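PDB 5HC8: prenyltransference for protein, which makes lavandulyl diphosphate by head-to-middle prenyl transfer, probably from two molecules of dimethylallyl diphosphate, and belongs to the cis-prenyltransferase (undecaprenyl diphosphate synthase) family. Local coordinates for residues 168-171 against 172-175; 233-237 against 238-242. All coordinates share one frame; numbering follows the deposited sequence.

Contact 1: 168-171 against 172-175; sequences DIDE and ATFE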
loop_
_atom_site.group_PDB
_atom_site.type_symbol
_atom_site.label_atom_id
_atom_site.label_comp_id
_atom_site.label_asym_id
_atom_site.label_seq_id
_atom_site.Cartn_x
_atom_site.Cartn_y
_atom_site.Cartn_z
ATOM N N ASP A 168 0.453 -20.352 15.063
ATOM C CA ASP A 168 -0.892 -20.307 14.520
ATOM C C ASP A 168 -1.194 -19.028 13.783
ATOM O O ASP A 168 -2.236 -18.925 13.161
ATOM C CB ASP A 168 -1.958 -20.444 15.612
ATOM C CG ASP A 168 -1.783 -21.709 16.503
ATOM O OD1 ASP A 168 -1.133 -22.713 16.077
ATOM O OD2 ASP A 168 -2.338 -21.647 17.643
ATOM N N ILE A 169 -0.336 -18.010 13.896
ATOM C CA ILE A 169 -0.630 -16.736 13.266
ATOM C C ILE A 169 -0.350 -16.819 11.740
ATOM O O ILE A 169 0.787 -17.032 11.312
ATOM C CB ILE A 169 0.156 -15.542 13.917
ATOM C CG1 ILE A 169 -0.168 -15.442 15.406
ATOM C CG2 ILE A 169 -0.241 -14.220 13.257
ATOM C CD1 ILE A 169 0.923 -14.763 16.184
ATOM N N ASP A 170 -1.405 -16.734 10.940
ATOM C CA ASP A 170 -1.260 -16.785 9.478
ATOM C C ASP A 170 -1.993 -15.616 8.908
ATOM O O ASP A 170 -2.642 -14.855 9.678
ATOM C CB ASP A 170 -1.773 -18.124 8.922
ATOM C CG ASP A 170 -3.151 -18.439 9.373
ATOM O OD1 ASP A 170 -3.840 -17.555 9.889
ATOM O OD2 ASP A 170 -3.568 -19.622 9.220
ATOM N N GLU A 171 -1.970 -15.429 7.567
ATOM C CA GLU A 171 -2.741 -14.292 7.014
ATOM C C GLU A 171 -4.138 -14.214 7.499
ATOM O O GLU A 171 -4.693 -13.141 7.837
ATOM C CB GLU A 171 -2.829 -14.272 5.472
ATOM C CG GLU A 171 -1.641 -13.727 4.833
ATOM C CD GLU A 171 -1.736 -13.776 3.331
ATOM O OE1 GLU A 171 -2.487 -12.995 2.790
ATOM O OE2 GLU A 171 -1.099 -14.649 2.713
ATOM N N ALA A 172 -4.818 -15.360 7.411
ATOM C CA ALA A 172 -6.212 -15.345 7.701
ATOM C C ALA A 172 -6.477 -14.948 9.141
ATOM O O ALA A 172 -7.432 -14.258 9.469
ATOM C CB ALA A 172 -6.826 -16.731 7.387
ATOM N N THR A 173 -5.634 -15.409 10.051
ATOM C CA THR A 173 -5.828 -15.006 11.453
ATOM C C THR A 173 -5.604 -13.497 11.620
ATOM O O THR A 173 -6.350 -12.780 12.270
ATOM C CB THR A 173 -4.830 -15.804 12.349
ATOM O OG1 THR A 173 -5.158 -17.209 12.217
ATOM C CG2 THR A 173 -4.982 -15.371 13.790
ATOM N N PHE A 174 -4.599 -13.016 10.916
ATOM C CA PHE A 174 -4.260 -11.601 11.048
ATOM C C PHE A 174 -5.384 -10.755 10.503
ATOM O O PHE A 174 -5.892 -9.861 11.159
ATOM C CB PHE A 174 -2.883 -11.335 10.430
ATOM C CG PHE A 174 -2.277 -10.065 10.928
ATOM C CD1 PHE A 174 -2.690 -8.867 10.407
ATOM C CD2 PHE A 174 -1.392 -10.081 11.992
ATOM C CE1 PHE A 174 -2.177 -7.683 10.891
ATOM C CE2 PHE A 174 -0.855 -8.885 12.480
ATOM C CZ PHE A 174 -1.303 -7.691 11.960
ATOM N N GLU A 175 -5.953 -11.207 9.397
ATOM C CA GLU A 175 -7.088 -10.571 8.760
ATOM C C GLU A 175 -8.310 -10.477 9.653
ATOM O O GLU A 175 -9.003 -9.468 9.701
ATOM C CB GLU A 175 -7.303 -11.395 7.474
ATOM C CG GLU A 175 -8.354 -11.084 6.431
ATOM C CD GLU A 175 -7.914 -10.048 5.473
ATOM O OE1 GLU A 175 -7.101 -10.283 4.518
ATOM O OE2 GLU A 175 -8.398 -8.950 5.762
#
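Asp170 OD1 takes two hydrogen bonds from one residue, Thr173, at the N-terminus of helix 171-176. The hydroxyl of Thr173 donates through OG1 to Asp170 OD1 over 2.7 Å, on the syn side of the carboxylate but 35° out of its plane. Thr173 N reaches the same oxygen, Asp170 OD1, at 2.8 Å from the opposite face, nearly in line with the C-O bond. Asp170 is thus the N-cap, and its carboxylate satisfies an amide at the start of the helix; the partial positive charge of that helix end probably favours the ionised form. Because CG of Asp170 sits between the backbone N and the carbonyl carbon (chi1 53°), OD1 turns back over the first turn, and the side chains of Asp170 and Thr173 cross at about a right angle. Behind the cap, regular helical bonds begin with Phe174 N to Asp170 O (3.0 Å) and Glu175 N to Glu171 O (2.8 Å). On the apolar side, Ile169 CG2 lies at the edge of the Phe174 ring, 4.5 Å from CD2 of Phe174. The Phe174 ring also stacks with Trp206, while Glu171 forms a salt bridge with Arg145 of the second subunit. Ile169 and Phe174 settle on Ile155 of helix 144-160, with Phe174 also against Ile148 and Ala151, so the short helix 171-176 packs on that longer helix at the subunit interface.

Contact 2: 233-237 against 238-242; sequences ASYRC and RYRGF. With ISY (3-methylbut-3-enylsulfanyl(phosphonooxy)phosphinic acid), chain F.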
loop_
_atom_site.group_PDB
_atom_site.type_symbol
_atom_site.label_atom_id
_atom_site.label_comp_id
_atom_site.label_asym_id
_atom_site.label_seq_id
_atom_site.Cartn_x
_atom_site.Cartn_y
_atom_site.Cartn_z
ATOM N N ALA A 233 -14.658 1.883 -15.430
ATOM C CA ALA A 233 -14.273 1.596 -16.802
ATOM C C ALA A 233 -12.774 1.341 -16.869
ATOM O O ALA A 233 -12.342 0.495 -17.634
ATOM C CB ALA A 233 -14.643 2.757 -17.694
ATOM N N SER A 234 -11.955 2.141 -16.168
ATOM C CA SER A 234 -10.525 1.854 -16.113
ATOM C C SER A 234 -10.307 0.459 -15.523
ATOM O O SER A 234 -9.479 -0.339 -16.067
ATOM C CB SER A 234 -9.779 2.987 -15.360
ATOM O OG SER A 234 -8.400 2.739 -15.117
ATOM N N TYR A 235 -11.026 0.171 -14.411
ATOM C CA TYR A 235 -10.997 -1.120 -13.767
ATOM C C TYR A 235 -11.259 -2.264 -14.740
ATOM O O TYR A 235 -10.506 -3.216 -14.783
ATOM C CB TYR A 235 -11.985 -1.212 -12.623
ATOM C CG TYR A 235 -11.936 -2.508 -11.883
ATOM C CD1 TYR A 235 -10.890 -2.773 -10.965
ATOM C CD2 TYR A 235 -12.882 -3.511 -12.107
ATOM C CE1 TYR A 235 -10.824 -3.940 -10.318
ATOM C CE2 TYR A 235 -12.810 -4.699 -11.418
ATOM C CZ TYR A 235 -11.783 -4.897 -10.547
ATOM O OH TYR A 235 -11.709 -6.067 -9.877
ATOM N N ARG A 236 -12.351 -2.183 -15.480
ATOM C CA ARG A 236 -12.669 -3.259 -16.417
ATOM C C ARG A 236 -11.601 -3.448 -17.510
ATOM O O ARG A 236 -11.395 -4.554 -17.965
ATOM C CB ARG A 236 -14.050 -3.021 -17.061
ATOM C CG ARG A 236 -15.252 -3.019 -16.109
ATOM C CD ARG A 236 -16.562 -2.902 -16.912
ATOM N NE ARG A 236 -17.533 -1.942 -16.342
ATOM C CZ ARG A 236 -17.878 -0.742 -16.857
ATOM N NH1 ARG A 236 -17.365 -0.269 -18.000
ATOM N NH2 ARG A 236 -18.776 0.007 -16.215
ATOM N N CYS A 237 -10.935 -2.387 -17.945
ATOM C CA CYS A 237 -9.781 -2.544 -18.808
ATOM C C CYS A 237 -8.484 -3.062 -18.133
ATOM O O CYS A 237 -7.550 -3.384 -18.815
ATOM C CB CYS A 237 -9.483 -1.229 -19.499
ATOM S SG CYS A 237 -10.867 -0.716 -20.507
ATOM N N ARG A 238 -8.401 -3.186 -16.822
ATOM C CA ARG A 238 -7.164 -3.732 -16.220
ATOM C C ARG A 238 -7.054 -5.284 -16.373
ATOM O O ARG A 238 -8.036 -6.006 -16.207
ATOM C CB ARG A 238 -7.081 -3.460 -14.718
ATOM C CG ARG A 238 -7.393 -2.036 -14.213
ATOM C CD ARG A 238 -6.269 -1.132 -14.557
ATOM N NE ARG A 238 -6.565 0.230 -14.182
ATOM C CZ ARG A 238 -6.149 0.854 -13.079
ATOM N NH1 ARG A 238 -5.430 0.268 -12.121
ATOM N NH2 ARG A 238 -6.474 2.111 -12.938
ATOM N N TYR A 239 -5.839 -5.754 -16.645
ATOM C CA TYR A 239 -5.491 -7.184 -16.563
ATOM C C TYR A 239 -4.875 -7.414 -15.187
ATOM O O TYR A 239 -3.852 -6.796 -14.885
ATOM C CB TYR A 239 -4.495 -7.654 -17.662
ATOM C CG TYR A 239 -4.086 -9.093 -17.386
ATOM C CD1 TYR A 239 -4.958 -10.154 -17.671
ATOM C CD2 TYR A 239 -2.869 -9.385 -16.733
ATOM C CE1 TYR A 239 -4.613 -11.465 -17.365
ATOM C CE2 TYR A 239 -2.516 -10.687 -16.418
ATOM C CZ TYR A 239 -3.384 -11.726 -16.736
ATOM O OH TYR A 239 -3.014 -13.010 -16.410
ATOM N N ARG A 240 -5.499 -8.284 -14.382
ATOM C CA ARG A 240 -5.026 -8.631 -13.011
ATOM C C ARG A 240 -4.390 -10.035 -13.052
ATOM O O ARG A 240 -5.062 -11.038 -13.347
ATOM C CB ARG A 240 -6.190 -8.590 -11.990
ATOM C CG ARG A 240 -7.218 -7.424 -12.133
ATOM C CD ARG A 240 -8.292 -7.458 -11.022
ATOM N NE ARG A 240 -7.717 -7.118 -9.699
ATOM C CZ ARG A 240 -8.369 -7.125 -8.521
ATOM N NH1 ARG A 240 -9.654 -7.513 -8.417
ATOM N NH2 ARG A 240 -7.727 -6.766 -7.422
ATOM N N GLY A 241 -3.090 -10.116 -12.811
ATOM C CA GLY A 241 -2.391 -11.413 -12.871
ATOM C C GLY A 241 -2.101 -12.021 -11.491
ATOM O O GLY A 241 -1.721 -13.210 -11.426
ATOM N N PHE A 242 -2.264 -11.227 -10.409
ATOM C CA PHE A 242 -1.953 -11.686 -9.015
ATOM C C PHE A 242 -0.565 -12.420 -8.807
ATOM O O PHE A 242 -0.501 -13.349 -7.967
ATOM C CB PHE A 242 -3.087 -12.617 -8.463
ATOM C CG PHE A 242 -4.503 -12.041 -8.558
ATOM C CD1 PHE A 242 -4.984 -11.146 -7.599
ATOM C CD2 PHE A 242 -5.383 -12.447 -9.601
ATOM C CE1 PHE A 242 -6.291 -10.632 -7.696
ATOM C CE2 PHE A 242 -6.695 -11.949 -9.692
ATOM C CZ PHE A 242 -7.150 -11.037 -8.739
HETATM P P1 ISY F . 1.205 -8.923 -11.130
HETATM O O2 ISY F . 2.625 -9.523 -10.524
HETATM P P3 ISY F . 4.058 -9.522 -11.182
HETATM O O4 ISY F . 1.468 -7.763 -12.170
HETATM O O5 ISY F . 0.204 -8.475 -10.027
HETATM O O6 ISY F . 0.582 -10.106 -11.856
HETATM O O7 ISY F . 3.967 -9.687 -12.656
HETATM O O8 ISY F . 4.976 -10.555 -10.377
HETATM S S9 ISY F . 4.764 -7.528 -10.891
HETATM C C10 ISY F . 5.375 -7.640 -9.226
HETATM C C11 ISY F . 6.862 -7.545 -9.450
HETATM C C12 ISY F . 7.822 -8.497 -8.794
HETATM C C13 ISY F . 9.250 -8.329 -9.043
HETATM C C14 ISY F . 7.351 -9.704 -8.072
#
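The chain leaves helix 225-237 through a tight backbone turn in which Arg238 N donates to Tyr235 O over 2.9 Å, the donor standing well above the carbonyl plane, and runs on extended through Arg240 before bending at Gly241 and Phe242. Arg238 folds back along the last turn of the helix: chi1 (-47°) sets its CG 3.3 Å from Ser234 O, and a bend at chi2 (-73°) turns the rest of the chain back toward the serine hydroxyl. Ser234 OG receives the guanidinium side-on, in its plane, from both Arg238 NH2 (3.0 Å) and Arg238 NE (3.2 Å). On strand 212-215, NH1 makes a salt bridge to Glu212 and NH2 a bond to Phe213 O. An alanine in place of Arg238 removes both donors to Ser234 OG, and would probably leave that hydroxyl free to turn and the Glu212 carboxylate without its mate. Tyr235 reaches forward to Arg240, whose NH1 lies 2.9 Å from Tyr235 OH at the edge of the ring, the two flat groups turned 66° apart. Arg240 is held by Asp189 and Phe210 O, and CZ of Phe242 stands over the centre of one guanidinium face. Lacking a side chain, Gly241 brings its C within 3.3 Å of ISY O6. Gly243 N and Arg193, Arg199 and Ser201 of the second subunit bind this ligand, consistent with the family's C-terminal Arg-X-Gly region (Arg-Tyr-Arg-Gly here), which completes the partner subunit's homoallylic substrate site.

How the contacts relate
Contact 1 comes first along the chain, at the start of helix 171-176, and contact 2 follows at the end of helix 225-237; strands 190-193 and 212-215 of the six-stranded parallel sheet lie between them in sequence. Their centres are 28 Å apart and their nearest atoms about 11 Å, so the two do not touch. One begins a helix and the other leaves one, yet both face the second subunit. The 168-175 region packs against it through apolar side chains and a salt bridge, whereas 238-242 carries the C-terminal segment to the ligand bound there. Contact 1 thus contributes packing at the dimer interface, while contact 2 brings the C-terminal segment to a site completed by the second subunit.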